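Local coordinates for pyridoxal phosphate homeostasis protein (Bifidobacterium adolescentis ATCC 15703, PDB 3CPG) that probably binds pyridoxal 5'-phosphate and takes part in keeping the cellular supply of this cofactor in balance, at residues A187-L201 against I228-L242. Sequence-based numbering, arbitrary orientation.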
loop_
_atom_site.group_PDB
_atom_site.type_symbol
_atom_site.label_atom_id
_atom_site.label_comp_id
_atom_site.label_asym_id
_atom_site.label_seq_id
_atom_site.Cartn_x
_atom_site.Cartn_y
_atom_site.Cartn_z
ATOM N N ALA A 187 -11.962 -10.643 -7.602
ATOM C CA ALA A 187 -11.110 -9.809 -8.441
ATOM C C ALA A 187 -11.742 -9.574 -9.806
ATOM O O ALA A 187 -11.752 -8.455 -10.317
ATOM C CB ALA A 187 -9.745 -10.469 -8.608
ATOM N N GLN A 188 -12.265 -10.639 -10.399
ATOM C CA GLN A 188 -12.884 -10.536 -11.708
ATOM C C GLN A 188 -14.111 -9.631 -11.675
ATOM O O GLN A 188 -14.335 -8.856 -12.602
ATOM C CB GLN A 188 -13.224 -11.937 -12.217
ATOM C CG GLN A 188 -11.971 -12.807 -12.328
ATOM C CD GLN A 188 -12.251 -14.221 -12.789
ATOM O OE1 GLN A 188 -13.102 -14.911 -12.229
ATOM N NE2 GLN A 188 -11.519 -14.667 -13.808
ATOM N N LYS A 189 -14.894 -9.715 -10.604
ATOM C CA LYS A 189 -16.074 -8.864 -10.479
ATOM C C LYS A 189 -15.632 -7.407 -10.347
ATOM O O LYS A 189 -16.213 -6.514 -10.963
ATOM C CB LYS A 189 -16.906 -9.263 -9.255
ATOM C CG LYS A 189 -18.080 -8.327 -8.981
ATOM C CD LYS A 189 -19.015 -8.235 -10.181
ATOM C CE LYS A 189 -20.073 -7.156 -9.988
ATOM N NZ LYS A 189 -20.946 -7.419 -8.813
ATOM N N ILE A 190 -14.601 -7.174 -9.537
ATOM C CA ILE A 190 -14.078 -5.823 -9.346
ATOM C C ILE A 190 -13.616 -5.259 -10.689
ATOM O O ILE A 190 -13.789 -4.073 -10.972
ATOM C CB ILE A 190 -12.888 -5.819 -8.352
ATOM C CG1 ILE A 190 -13.387 -6.174 -6.949
ATOM C CG2 ILE A 190 -12.202 -4.453 -8.356
ATOM C CD1 ILE A 190 -12.289 -6.293 -5.904
ATOM N N GLY A 191 -13.038 -6.121 -11.520
ATOM C CA GLY A 191 -12.563 -5.686 -12.821
ATOM C C GLY A 191 -13.653 -5.140 -13.728
ATOM O O GLY A 191 -13.365 -4.393 -14.664
ATOM N N THR A 192 -14.903 -5.500 -13.454
ATOM C CA THR A 192 -16.020 -5.037 -14.273
ATOM C C THR A 192 -16.599 -3.702 -13.815
ATOM O O THR A 192 -17.409 -3.100 -14.518
ATOM C CB THR A 192 -17.176 -6.062 -14.287
ATOM O OG1 THR A 192 -17.772 -6.134 -12.984
ATOM C CG2 THR A 192 -16.664 -7.433 -14.683
ATOM N N LEU A 193 -16.182 -3.237 -12.641
ATOM C CA LEU A 193 -16.695 -1.980 -12.104
ATOM C C LEU A 193 -16.019 -0.743 -12.677
ATOM O O LEU A 193 -14.797 -0.698 -12.807
ATOM C CB LEU A 193 -16.552 -1.970 -10.581
ATOM C CG LEU A 193 -17.292 -3.084 -9.835
ATOM C CD1 LEU A 193 -16.918 -3.061 -8.361
ATOM C CD2 LEU A 193 -18.795 -2.904 -10.013
ATOM N N ASP A 194 -16.824 0.260 -13.023
ATOM C CA ASP A 194 -16.294 1.512 -13.555
ATOM C C ASP A 194 -15.761 2.348 -12.392
ATOM O O ASP A 194 -16.117 2.113 -11.238
ATOM C CB ASP A 194 -17.389 2.311 -14.275
ATOM C CG ASP A 194 -17.932 1.598 -15.498
ATOM O OD1 ASP A 194 -17.126 1.104 -16.311
ATOM O OD2 ASP A 194 -19.172 1.544 -15.650
ATOM N N GLY A 195 -14.906 3.318 -12.693
ATOM C CA GLY A 195 -14.372 4.168 -11.644
ATOM C C GLY A 195 -13.257 3.566 -10.808
ATOM O O GLY A 195 -12.708 4.240 -9.936
ATOM N N ILE A 196 -12.928 2.300 -11.045
ATOM C CA ILE A 196 -11.847 1.672 -10.298
ATOM C C ILE A 196 -10.905 0.893 -11.202
ATOM O O ILE A 196 -11.297 0.383 -12.257
ATOM C CB ILE A 196 -12.365 0.721 -9.181
ATOM C CG1 ILE A 196 -13.285 -0.345 -9.768
ATOM C CG2 ILE A 196 -13.081 1.522 -8.099
ATOM C CD1 ILE A 196 -13.845 -1.295 -8.723
ATOM N N GLU A 197 -9.646 0.832 -10.789
ATOM C CA GLU A 197 -8.630 0.104 -11.530
ATOM C C GLU A 197 -7.960 -0.895 -10.592
ATOM O O GLU A 197 -7.267 -0.509 -9.652
ATOM C CB GLU A 197 -7.578 1.062 -12.094
ATOM C CG GLU A 197 -6.530 0.374 -12.954
ATOM C CD GLU A 197 -5.499 1.334 -13.519
ATOM O OE1 GLU A 197 -4.603 1.770 -12.766
ATOM O OE2 GLU A 197 -5.589 1.656 -14.723
ATOM N N LEU A 198 -8.174 -2.180 -10.844
ATOM C CA LEU A 198 -7.567 -3.223 -10.020
ATOM C C LEU A 198 -6.075 -3.259 -10.344
ATOM O O LEU A 198 -5.683 -3.638 -11.449
ATOM C CB LEU A 198 -8.205 -4.572 -10.340
ATOM C CG LEU A 198 -7.626 -5.791 -9.628
ATOM C CD1 LEU A 198 -7.773 -5.638 -8.119
ATOM C CD2 LEU A 198 -8.342 -7.036 -10.124
ATOM N N GLN A 199 -5.244 -2.879 -9.379
ATOM C CA GLN A 199 -3.801 -2.825 -9.614
ATOM C C GLN A 199 -2.980 -3.931 -8.962
ATOM O O GLN A 199 -1.748 -3.933 -9.061
ATOM C CB GLN A 199 -3.278 -1.458 -9.169
ATOM C CG GLN A 199 -4.077 -0.311 -9.769
ATOM C CD GLN A 199 -3.700 1.042 -9.200
ATOM O OE1 GLN A 199 -3.448 1.175 -8.003
ATOM N NE2 GLN A 199 -3.685 2.059 -10.055
ATOM N N GLY A 200 -3.659 -4.867 -8.307
ATOM C CA GLY A 200 -2.961 -5.954 -7.647
ATOM C C GLY A 200 -3.663 -6.448 -6.394
ATOM O O GLY A 200 -4.845 -6.165 -6.176
ATOM N N LEU A 201 -2.932 -7.203 -5.579
ATOM C CA LEU A 201 -3.459 -7.761 -4.337
ATOM C C LEU A 201 -2.644 -7.273 -3.137
ATOM O O LEU A 201 -1.517 -6.808 -3.287
ATOM C CB LEU A 201 -3.409 -9.292 -4.392
ATOM C CG LEU A 201 -4.040 -9.968 -5.617
ATOM C CD1 LEU A 201 -3.831 -11.472 -5.531
ATOM C CD2 LEU A 201 -5.515 -9.629 -5.698
ATOM N N ILE A 228 -5.166 -14.295 -11.824
ATOM C CA ILE A 228 -6.020 -13.179 -12.227
ATOM C C ILE A 228 -5.505 -12.546 -13.521
ATOM O O ILE A 228 -6.281 -12.243 -14.430
ATOM C CB ILE A 228 -6.083 -12.095 -11.131
ATOM C CG1 ILE A 228 -6.714 -12.679 -9.867
ATOM C CG2 ILE A 228 -6.890 -10.895 -11.633
ATOM C CD1 ILE A 228 -6.592 -11.771 -8.644
ATOM N N LEU A 229 -4.196 -12.337 -13.601
ATOM C CA LEU A 229 -3.602 -11.756 -14.800
ATOM C C LEU A 229 -3.802 -12.681 -15.993
ATOM O O LEU A 229 -4.075 -12.236 -17.109
ATOM C CB LEU A 229 -2.106 -11.522 -14.595
ATOM C CG LEU A 229 -1.685 -10.278 -13.817
ATOM C CD1 LEU A 229 -0.171 -10.230 -13.726
ATOM C CD2 LEU A 229 -2.210 -9.034 -14.523
ATOM N N ALA A 230 -3.669 -13.978 -15.748
ATOM C CA ALA A 230 -3.817 -14.964 -16.808
ATOM C C ALA A 230 -5.242 -15.081 -17.339
ATOM O O ALA A 230 -5.444 -15.446 -18.497
ATOM C CB ALA A 230 -3.334 -16.325 -16.317
ATOM N N SER A 231 -6.226 -14.756 -16.504
ATOM C CA SER A 231 -7.630 -14.871 -16.900
ATOM C C SER A 231 -7.991 -14.019 -18.110
ATOM O O SER A 231 -8.823 -14.412 -18.930
ATOM C CB SER A 231 -8.550 -14.500 -15.729
ATOM O OG SER A 231 -8.640 -13.095 -15.566
ATOM N N GLY A 232 -7.371 -12.849 -18.213
ATOM C CA GLY A 232 -7.649 -11.972 -19.334
ATOM C C GLY A 232 -9.063 -11.421 -19.323
ATOM O O GLY A 232 -9.557 -10.950 -20.349
ATOM N N GLU A 233 -9.722 -11.476 -18.170
ATOM C CA GLU A 233 -11.080 -10.962 -18.064
ATOM C C GLU A 233 -11.039 -9.438 -17.998
ATOM O O GLU A 233 -10.018 -8.853 -17.644
ATOM C CB GLU A 233 -11.770 -11.532 -16.823
ATOM C CG GLU A 233 -11.714 -13.048 -16.740
ATOM C CD GLU A 233 -12.992 -13.660 -16.206
ATOM O OE1 GLU A 233 -13.540 -13.136 -15.214
ATOM O OE2 GLU A 233 -13.444 -14.677 -16.775
ATOM N N PRO A 234 -12.152 -8.774 -18.347
ATOM C CA PRO A 234 -12.237 -7.311 -18.331
ATOM C C PRO A 234 -11.723 -6.659 -17.051
ATOM O O PRO A 234 -12.098 -7.052 -15.945
ATOM C CB PRO A 234 -13.726 -7.056 -18.551
ATOM C CG PRO A 234 -14.118 -8.191 -19.443
ATOM C CD PRO A 234 -13.428 -9.366 -18.790
ATOM N N GLY A 235 -10.856 -5.665 -17.219
ATOM C CA GLY A 235 -10.306 -4.944 -16.087
ATOM C C GLY A 235 -9.363 -5.714 -15.179
ATOM O O GLY A 235 -9.239 -5.377 -14.003
ATOM N N THR A 236 -8.689 -6.733 -15.706
ATOM C CA THR A 236 -7.769 -7.516 -14.884
ATOM C C THR A 236 -6.313 -7.457 -15.343
ATOM O O THR A 236 -5.425 -7.940 -14.646
ATOM C CB THR A 236 -8.172 -9.005 -14.851
ATOM O OG1 THR A 236 -8.035 -9.562 -16.163
ATOM C CG2 THR A 236 -9.611 -9.164 -14.381
ATOM N N ASP A 237 -6.062 -6.860 -16.505
ATOM C CA ASP A 237 -4.702 -6.797 -17.042
ATOM C C ASP A 237 -3.697 -5.959 -16.252
ATOM O O ASP A 237 -2.497 -6.023 -16.520
ATOM C CB ASP A 237 -4.729 -6.303 -18.490
ATOM C CG ASP A 237 -5.082 -4.839 -18.595
ATOM O OD1 ASP A 237 -6.193 -4.462 -18.170
ATOM O OD2 ASP A 237 -4.243 -4.063 -19.102
ATOM N N ARG A 238 -4.169 -5.173 -15.290
ATOM C CA ARG A 238 -3.267 -4.348 -14.497
ATOM C C ARG A 238 -3.138 -4.828 -13.056
ATOM O O ARG A 238 -2.581 -4.134 -12.209
ATOM C CB ARG A 238 -3.717 -2.884 -14.528
ATOM C CG ARG A 238 -3.447 -2.199 -15.862
ATOM C CD ARG A 238 -3.713 -0.704 -15.782
ATOM N NE ARG A 238 -3.269 0.009 -16.978
ATOM C CZ ARG A 238 -3.782 -0.162 -18.192
ATOM N NH1 ARG A 238 -4.768 -1.030 -18.383
ATOM N NH2 ARG A 238 -3.315 0.541 -19.216
ATOM N N CYS A 239 -3.656 -6.020 -12.784
ATOM C CA CYS A 239 -3.586 -6.605 -11.447
ATOM C C CYS A 239 -2.185 -7.193 -11.310
ATOM O O CYS A 239 -2.001 -8.408 -11.363
ATOM C CB CYS A 239 -4.647 -7.704 -11.313
ATOM S SG CYS A 239 -4.792 -8.427 -9.663
ATOM N N ARG A 240 -1.197 -6.323 -11.124
ATOM C CA ARG A 240 0.191 -6.766 -11.046
ATOM C C ARG A 240 0.911 -6.638 -9.711
ATOM O O ARG A 240 1.880 -7.351 -9.464
ATOM C CB ARG A 240 1.008 -6.030 -12.108
ATOM C CG ARG A 240 0.613 -6.362 -13.531
ATOM C CD ARG A 240 1.298 -5.431 -14.519
ATOM N NE ARG A 240 1.043 -5.823 -15.902
ATOM C CZ ARG A 240 1.506 -6.937 -16.459
ATOM N NH1 ARG A 240 2.252 -7.776 -15.751
ATOM N NH2 ARG A 240 1.227 -7.213 -17.726
ATOM N N GLU A 241 0.459 -5.736 -8.851
ATOM C CA GLU A 241 1.143 -5.549 -7.580
ATOM C C GLU A 241 0.835 -6.595 -6.519
ATOM O O GLU A 241 -0.240 -7.198 -6.497
ATOM C CB GLU A 241 0.816 -4.170 -6.993
ATOM C CG GLU A 241 1.019 -3.005 -7.943
ATOM C CD GLU A 241 2.459 -2.524 -8.022
ATOM O OE1 GLU A 241 3.360 -3.182 -7.459
ATOM O OE2 GLU A 241 2.682 -1.471 -8.659
ATOM N N LEU A 242 1.814 -6.799 -5.646
ATOM C CA LEU A 242 1.677 -7.693 -4.509
ATOM C C LEU A 242 2.179 -6.866 -3.338
ATOM O O LEU A 242 3.383 -6.716 -3.139
ATOM C CB LEU A 242 2.530 -8.952 -4.673
ATOM C CG LEU A 242 1.988 -9.978 -5.673
ATOM C CD1 LEU A 242 2.985 -11.123 -5.821
ATOM C CD2 LEU A 242 0.642 -10.494 -5.195
HETATM O O HOH W 1 -13.424 -9.369 -14.960
HETATM O O HOH W 2 -6.594 -4.370 -13.882
HETATM O O HOH W 3 -9.769 -2.840 -13.148
#
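The carbonyl oxygen of Gln199 is gripped by two backbone amides: Glu241 N approaches at 2.9 Å, in the carbonyl plane on a lone pair, and Arg240 N adds a weak bond. Two residues on, Leu201 N bonds to Glu241 O at 2.8 Å, which continues the parallel pairing of strands 196-202 and 241-243. These are the two strands of a beta-alpha-beta unit in the TIM barrel, joined through helix 211-231. Gly200 suits its place in the ladder because a CB would collide with Glu241 O. Between the sheet and the helices, apolar side chains pack together: Leu201 CD2 meets Ile228 CD1 tip to tip at 3.8 Å, and Ile228 CD1 also presses on Ala187 CB at 3.4 Å, closer than usual carbon contact. Cys239 SG, anti to its own N (chi1 -175°), lies 3.8 Å from Leu198 CD2. Farther out, Gly191 and Gly235 bring their CA atoms to 4.0 Å, a spacing that side chains would prevent. Nearer the surface, the amide of Gln188 lies against the carboxylate of Glu233, the planes 17° apart, too poorly angled to hydrogen-bond. With an alanine in place of Gln188, this carboxylate would probably lose the amide that lies against it and be freer to turn. Water ties the turn to the strand: one molecule donates to Gly235 O at 2.7 Å while accepting from Leu198 N at 2.9 Å.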